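Local coordinates for phenazine biosynthesis protein PhzF family (Enterococcus faecalis, PDB 1S7J) that is probably an isomerase of the PhzF family, named for relatives that take part in phenazine biosynthesis, at residues I176-A179 and D185-S188; E154-I159 and Y226-R231. All coordinates share one frame; numbering follows the deposited sequence.

Contact 1. Residues I176-A179 and D185-S188; sequences IVTA and DFVS
The flat ring of Phe186 meets the methyl of Thr178 at an oblique angle, with Thr178 CG2 3.9 Å from Phe186 CD2, though the position of this methyl is doubtful. Elsewhere the same ring stacks with Trp214 of helix 207-218 and touches Ala225 of strand 222-227. The two segments form a β-hairpin of strands 175-180 and 186-192, running antiparallel at 154°. Helix 207-218 packs against the face of the hairpin that carries Thr178 and Phe186. This agrees with the DapF-like fold of PhzF proteins, in which strands wrap around a central helix. The CB bond of Phe186 leaves on the Thr178 and Ser188 face. CG between the backbone N and carbonyl carbon (chi1 74°) then sets how the ring lies there, near Thr178.

Thr178 and Ser188 are a non-hydrogen-bonded pair, with their CA atoms 4.4 Å apart. Ala179 and Val187 form the hydrogen-bonded pair. Val187 N donates to Ala179 O at 3.1 Å in a nearly straight bond (169° at the hydrogen). The return bond, from Ala179 N to Val187 O, is weak, and the place of Val187 O is less sure. On the other face of the sheet, Ala179 CB lies 4.4 Å from Val187 CG2. Val187 CG2 also lies 3.3 Å from Ala179 O. Helix 153-158 covers this face. Beside the non-hydrogen-bonded pair, a bent CA-H...O contact puts Ser188 CA 3.1 Å from Val177 O.

Contact 2. Residues E154-I159 and Y226-R231; sequences ETVAKI and YQVSPR
This is a small apolar contact between Val228 and the pair Val156 and Ala157, where the loop after strand 222-227 meets helix 153-158. It lies partly buried in the same half of the molecule as the hairpin 175-192. Both methyls of Val228 are used. Val228 CG1 rests 3.9 Å from Val156 CG1, the two valine side chains lying at a slant to each other. Val228 CG1 also approaches the helix backbone, 4.0 Å from Ala157 CA. Val228 CG2 is anti to its backbone N and touches Ala157 CB at 3.7 Å.

The loop turns sharply at this point. Val228 is the centre of an inverse gamma turn, closed by a bond from Ser229 N to Gln227 O of 3.0 Å. The turn carries the Val228 side chain toward the helix, while the CB atoms of Gln227 and Ser229 point away from it. Ser229 OG is held by Pro201 O and Gly232 N. On the helix side, Arg189 NH2 binds the backbone oxygens of Val156 and Ile159, and the Val228 side chain also touches Arg189. Val156 CG1 is anti to its own backbone N (chi1 175°), which brings this branch to Val228.

How the contacts relate
The centres of the two contacts are about 9 Å apart, and both involve neighbouring strands of one sheet. Strand 186-192, from contact 1, runs parallel to strand 222-227, from contact 2. Phe186 O and Tyr226 N are 3.1 Å apart, probably a hydrogen bond between these strands. Helix 153-158 makes a second link: Val156 turns CG2 to the hairpin, 3.5 Å from Ala179 CB, and its other methyl to the loop of contact 2. Along the chain, both strands of contact 1 come between the helix and loop that contact 2 brings together. Contact 1 is strand pairing and contact 2 apolar packing; both lie away from Glu46, the predicted active-site residue.

Contact 1. Residues I176-A179 and D185-S188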
ATOM      1  N   ILE A 176       9.288  -7.175  -5.696  1.00 40.70           N
ATOM      2  CA  ILE A 176       9.656  -6.569  -4.439  1.00 37.88           C
ATOM      3  C   ILE A 176      11.143  -6.693  -4.277  1.00 37.84           C
ATOM      4  O   ILE A 176      11.732  -7.689  -4.692  1.00 35.98           O
ATOM      5  CB  ILE A 176       8.978  -7.287  -3.240  1.00 35.34           C
ATOM      6  CG1 ILE A 176       7.453  -7.264  -3.392  1.00 33.81           C
ATOM      7  CG2 ILE A 176       9.394  -6.622  -1.930  1.00 38.28           C
ATOM      8  CD1 ILE A 176       6.717  -8.024  -2.309  1.00 32.84           C
ATOM      9  N   VAL A 177      11.766  -5.659  -3.732  1.00 38.59           N
ATOM     10  CA  VAL A 177      13.191  -5.645  -3.490  1.00 39.38           C
ATOM     11  C   VAL A 177      13.365  -5.212  -2.038  1.00 40.07           C
ATOM     12  O   VAL A 177      12.684  -4.288  -1.577  1.00 38.09           O
ATOM     13  CB  VAL A 177      13.937  -4.666  -4.461  1.00 42.62           C
ATOM     14  CG1 VAL A 177      13.796  -5.147  -5.909  1.00 42.52           C
ATOM     15  CG2 VAL A 177      13.383  -3.262  -4.331  1.00 48.16           C
ATOM     16  N   THR A 178      14.262  -5.873  -1.320  1.00 40.80           N
ATOM     17  CA  THR A 178      14.478  -5.575   0.099  1.00 39.49           C
ATOM     18  C   THR A 178      15.947  -5.585   0.481  1.00 41.11           C
ATOM     19  O   THR A 178      16.815  -5.901  -0.334  1.00 35.53           O
ATOM     20  CB  THR A 178      13.781  -6.628   0.997  1.00 37.54           C
ATOM     21  OG1 THR A 178      12.731  -7.281   0.267  1.00 42.84           O
ATOM     22  CG2 THR A 178      13.198  -5.974   2.205  1.00 25.27           C
ATOM     23  N   ALA A 179      16.216  -5.248   1.740  1.00 41.76           N
ATOM     24  CA  ALA A 179      17.567  -5.226   2.282  1.00 46.98           C
ATOM     25  C   ALA A 179      17.550  -4.674   3.707  1.00 48.30           C
ATOM     26  O   ALA A 179      16.588  -4.017   4.113  1.00 49.22           O
ATOM     27  CB  ALA A 179      18.477  -4.391   1.411  1.00 45.64           C
ATOM     28  N   ASP A 185      14.685  -1.511  10.573  1.00 47.39           N
ATOM     29  CA  ASP A 185      14.909  -2.954  10.451  1.00 47.71           C
ATOM     30  C   ASP A 185      15.066  -3.444   9.009  1.00 47.51           C
ATOM     31  O   ASP A 185      15.960  -4.241   8.716  1.00 48.31           O
ATOM     32  CB  ASP A 185      13.828  -3.752  11.200  1.00 48.45           C
ATOM     33  CG  ASP A 185      14.041  -3.744  12.719  1.00 51.01           C
ATOM     34  OD1 ASP A 185      15.189  -3.524  13.170  1.00 53.15           O
ATOM     35  OD2 ASP A 185      13.065  -3.966  13.457  1.00 52.49           O
ATOM     36  N   PHE A 186      14.193  -2.985   8.117  1.00 45.23           N
ATOM     37  CA  PHE A 186      14.275  -3.364   6.714  1.00 39.01           C
ATOM     38  C   PHE A 186      13.612  -2.338   5.800  1.00 39.68           C
ATOM     39  O   PHE A 186      12.693  -1.621   6.212  1.00 35.40           O
ATOM     40  CB  PHE A 186      13.683  -4.759   6.479  1.00 37.12           C
ATOM     41  CG  PHE A 186      12.176  -4.821   6.548  1.00 38.51           C
ATOM     42  CD1 PHE A 186      11.534  -5.207   7.724  1.00 36.22           C
ATOM     43  CD2 PHE A 186      11.401  -4.565   5.415  1.00 36.02           C
ATOM     44  CE1 PHE A 186      10.143  -5.351   7.767  1.00 37.24           C
ATOM     45  CE2 PHE A 186      10.017  -4.706   5.449  1.00 36.93           C
ATOM     46  CZ  PHE A 186       9.386  -5.100   6.630  1.00 37.62           C
ATOM     47  N   VAL A 187      14.097  -2.266   4.567  1.00 37.43           N
ATOM     48  CA  VAL A 187      13.569  -1.342   3.568  1.00 38.28           C
ATOM     49  C   VAL A 187      13.085  -2.093   2.346  1.00 37.69           C
ATOM     50  O   VAL A 187      13.483  -3.223   2.123  1.00 38.73           O
ATOM     51  CB  VAL A 187      14.639  -0.330   3.132  1.00 36.48           C
ATOM     52  CG1 VAL A 187      14.862   0.691   4.227  1.00 36.86           C
ATOM     53  CG2 VAL A 187      15.935  -1.047   2.808  1.00 34.48           C
ATOM     54  N   SER A 188      12.259  -1.459   1.538  1.00 37.49           N
ATOM     55  CA  SER A 188      11.754  -2.093   0.338  1.00 36.41           C
ATOM     56  C   SER A 188      11.349  -1.071  -0.700  1.00 36.27           C
ATOM     57  O   SER A 188      11.459   0.134  -0.480  1.00 36.53           O
ATOM     58  CB  SER A 188      10.552  -2.984   0.672  1.00 36.84           C
ATOM     59  OG  SER A 188       9.456  -2.224   1.165  1.00 33.88           O
TER

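Contact 2. Residues E154-I159 and Y226-R231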
ATOM      1  N   GLU A 154      21.270   1.350   0.676  1.00 54.70           N
ATOM      2  CA  GLU A 154      21.823   2.238  -0.317  1.00 55.95           C
ATOM      3  C   GLU A 154      21.574   1.701  -1.735  1.00 53.73           C
ATOM      4  O   GLU A 154      21.281   2.466  -2.651  1.00 53.57           O
ATOM      5  CB  GLU A 154      23.320   2.421  -0.099  1.00 62.50           C
ATOM      6  CG  GLU A 154      23.900   3.606  -0.907  1.00 68.77           C
ATOM      7  CD  GLU A 154      25.410   3.561  -0.998  1.00 72.16           C
ATOM      8  OE1 GLU A 154      25.981   2.449  -0.859  1.00 73.05           O
ATOM      9  OE2 GLU A 154      26.032   4.627  -1.222  1.00 73.42           O
ATOM     10  N   THR A 155      21.703   0.395  -1.901  1.00 51.59           N
ATOM     11  CA  THR A 155      21.497  -0.222  -3.210  1.00 51.68           C
ATOM     12  C   THR A 155      20.020  -0.272  -3.613  1.00 51.25           C
ATOM     13  O   THR A 155      19.688  -0.121  -4.792  1.00 52.86           O
ATOM     14  CB  THR A 155      22.090  -1.661  -3.264  1.00 51.66           C
ATOM     15  OG1 THR A 155      23.511  -1.605  -3.020  1.00 53.33           O
ATOM     16  CG2 THR A 155      21.834  -2.296  -4.631  1.00 49.10           C
ATOM     17  N   VAL A 156      19.147  -0.518  -2.645  1.00 49.10           N
ATOM     18  CA  VAL A 156      17.714  -0.593  -2.905  1.00 44.99           C
ATOM     19  C   VAL A 156      17.213   0.765  -3.353  1.00 41.92           C
ATOM     20  O   VAL A 156      16.476   0.883  -4.343  1.00 37.70           O
ATOM     21  CB  VAL A 156      16.942  -1.040  -1.620  1.00 42.89           C
ATOM     22  CG1 VAL A 156      15.455  -1.012  -1.857  1.00 46.06           C
ATOM     23  CG2 VAL A 156      17.361  -2.432  -1.225  1.00 42.80           C
ATOM     24  N   ALA A 157      17.603   1.782  -2.605  1.00 42.05           N
ATOM     25  CA  ALA A 157      17.228   3.148  -2.871  1.00 42.41           C
ATOM     26  C   ALA A 157      17.729   3.631  -4.233  1.00 44.63           C
ATOM     27  O   ALA A 157      16.972   4.194  -5.021  1.00 44.95           O
ATOM     28  CB  ALA A 157      17.765   4.047  -1.775  1.00 38.72           C
ATOM     29  N   LYS A 158      19.009   3.364  -4.504  1.00 48.33           N
ATOM     30  CA  LYS A 158      19.661   3.795  -5.736  1.00 49.57           C
ATOM     31  C   LYS A 158      19.258   3.179  -7.083  1.00 49.87           C
ATOM     32  O   LYS A 158      19.328   3.856  -8.112  1.00 47.57           O
ATOM     33  CB  LYS A 158      21.190   3.711  -5.578  1.00 53.23           C
ATOM     34  CG  LYS A 158      21.805   4.811  -4.687  1.00 60.03           C
ATOM     35  CD  LYS A 158      23.157   5.332  -5.186  1.00 65.00           C
ATOM     36  CE  LYS A 158      23.450   6.725  -4.613  1.00 68.35           C
ATOM     37  NZ  LYS A 158      23.444   6.780  -3.122  1.00 69.33           N
ATOM     38  N   ILE A 159      18.837   1.914  -7.088  1.00 52.66           N
ATOM     39  CA  ILE A 159      18.473   1.258  -8.351  1.00 54.52           C
ATOM     40  C   ILE A 159      17.401   1.915  -9.205  1.00 55.91           C
ATOM     41  O   ILE A 159      16.466   2.550  -8.701  1.00 57.89           O
ATOM     42  CB  ILE A 159      18.081  -0.238  -8.163  1.00 57.50           C
ATOM     43  CG1 ILE A 159      16.812  -0.366  -7.309  1.00 59.79           C
ATOM     44  CG2 ILE A 159      19.245  -1.016  -7.584  1.00 59.89           C
ATOM     45  CD1 ILE A 159      16.098  -1.705  -7.466  1.00 54.93           C
ATOM     46  N   TYR A 226      10.728   0.823   6.155  1.00 39.13           N
ATOM     47  CA  TYR A 226      10.654   2.039   5.386  1.00 39.81           C
ATOM     48  C   TYR A 226      10.737   1.718   3.927  1.00 38.04           C
ATOM     49  O   TYR A 226      11.766   1.241   3.456  1.00 40.29           O
ATOM     50  CB  TYR A 226      11.805   2.993   5.769  1.00 43.32           C
ATOM     51  CG  TYR A 226      11.537   4.434   5.408  1.00 46.90           C
ATOM     52  CD1 TYR A 226      11.231   5.371   6.391  1.00 47.79           C
ATOM     53  CD2 TYR A 226      11.544   4.854   4.072  1.00 49.80           C
ATOM     54  CE1 TYR A 226      10.935   6.696   6.063  1.00 54.61           C
ATOM     55  CE2 TYR A 226      11.250   6.174   3.725  1.00 52.56           C
ATOM     56  CZ  TYR A 226      10.945   7.092   4.721  1.00 56.79           C
ATOM     57  OH  TYR A 226      10.650   8.409   4.395  1.00 58.58           O
ATOM     58  N   GLN A 227       9.646   1.935   3.199  1.00 36.76           N
ATOM     59  CA  GLN A 227       9.640   1.693   1.773  1.00 35.23           C
ATOM     60  C   GLN A 227      10.321   2.912   1.149  1.00 36.77           C
ATOM     61  O   GLN A 227       9.728   3.991   1.055  1.00 38.37           O
ATOM     62  CB  GLN A 227       8.238   1.523   1.247  1.00 32.49           C
ATOM     63  CG  GLN A 227       8.219   0.848  -0.088  1.00 28.08           C
ATOM     64  CD  GLN A 227       6.914   0.231  -0.414  1.00 24.09           C
ATOM     65  OE1 GLN A 227       6.552   0.104  -1.569  1.00 28.50           O
ATOM     66  NE2 GLN A 227       6.158  -0.166   0.620  1.00 20.15           N
ATOM     67  N   VAL A 228      11.600   2.739   0.810  1.00 39.23           N
ATOM     68  CA  VAL A 228      12.424   3.794   0.257  1.00 38.78           C
ATOM     69  C   VAL A 228      12.229   4.158  -1.223  1.00 37.22           C
ATOM     70  O   VAL A 228      13.162   4.089  -2.040  1.00 36.90           O
ATOM     71  CB  VAL A 228      13.938   3.558   0.605  1.00 39.23           C
ATOM     72  CG1 VAL A 228      14.469   2.314  -0.102  1.00 36.91           C
ATOM     73  CG2 VAL A 228      14.772   4.805   0.286  1.00 46.05           C
ATOM     74  N   SER A 229      11.017   4.518  -1.561  1.00 37.82           N
ATOM     75  CA  SER A 229      10.607   4.963  -2.846  1.00 34.48           C
ATOM     76  C   SER A 229      11.072   6.459  -2.937  1.00 32.23           C
ATOM     77  O   SER A 229      11.420   7.056  -1.921  1.00 30.25           O
ATOM     78  CB  SER A 229       9.118   4.732  -3.103  1.00 35.19           C
ATOM     79  OG  SER A 229       8.247   5.510  -2.303  1.00 27.73           O
ATOM     80  N   PRO A 230      10.906   7.078  -4.114  1.00 32.68           N
ATOM     81  CA  PRO A 230      11.219   8.515  -4.100  1.00 33.28           C
ATOM     82  C   PRO A 230      10.474   9.286  -3.078  1.00 35.79           C
ATOM     83  O   PRO A 230      10.993  10.175  -2.398  1.00 34.84           O
ATOM     84  CB  PRO A 230      10.970   8.922  -5.533  1.00 34.63           C
ATOM     85  CG  PRO A 230      11.254   7.671  -6.308  1.00 26.88           C
ATOM     86  CD  PRO A 230      10.576   6.623  -5.449  1.00 29.92           C
ATOM     87  N   ARG A 231       9.195   8.934  -2.972  1.00 32.04           N
ATOM     88  CA  ARG A 231       8.287   9.572  -2.028  1.00 34.39           C
ATOM     89  C   ARG A 231       8.565   9.148  -0.590  1.00 34.25           C
ATOM     90  O   ARG A 231       8.417   9.951   0.336  1.00 35.38           O
ATOM     91  CB  ARG A 231       6.849   9.259  -2.385  1.00 36.29           C
ATOM     92  CG  ARG A 231       6.448   9.748  -3.756  1.00 36.07           C
ATOM     93  CD  ARG A 231       4.950   9.807  -3.902  1.00 34.15           C
ATOM     94  NE  ARG A 231       4.338  10.564  -2.808  1.00 33.95           N
ATOM     95  CZ  ARG A 231       3.484  11.565  -2.969  1.00 29.77           C
ATOM     96  NH1 ARG A 231       2.986  12.182  -1.908  1.00 27.78           N
ATOM     97  NH2 ARG A 231       3.133  11.962  -4.188  1.00 25.53           N
TER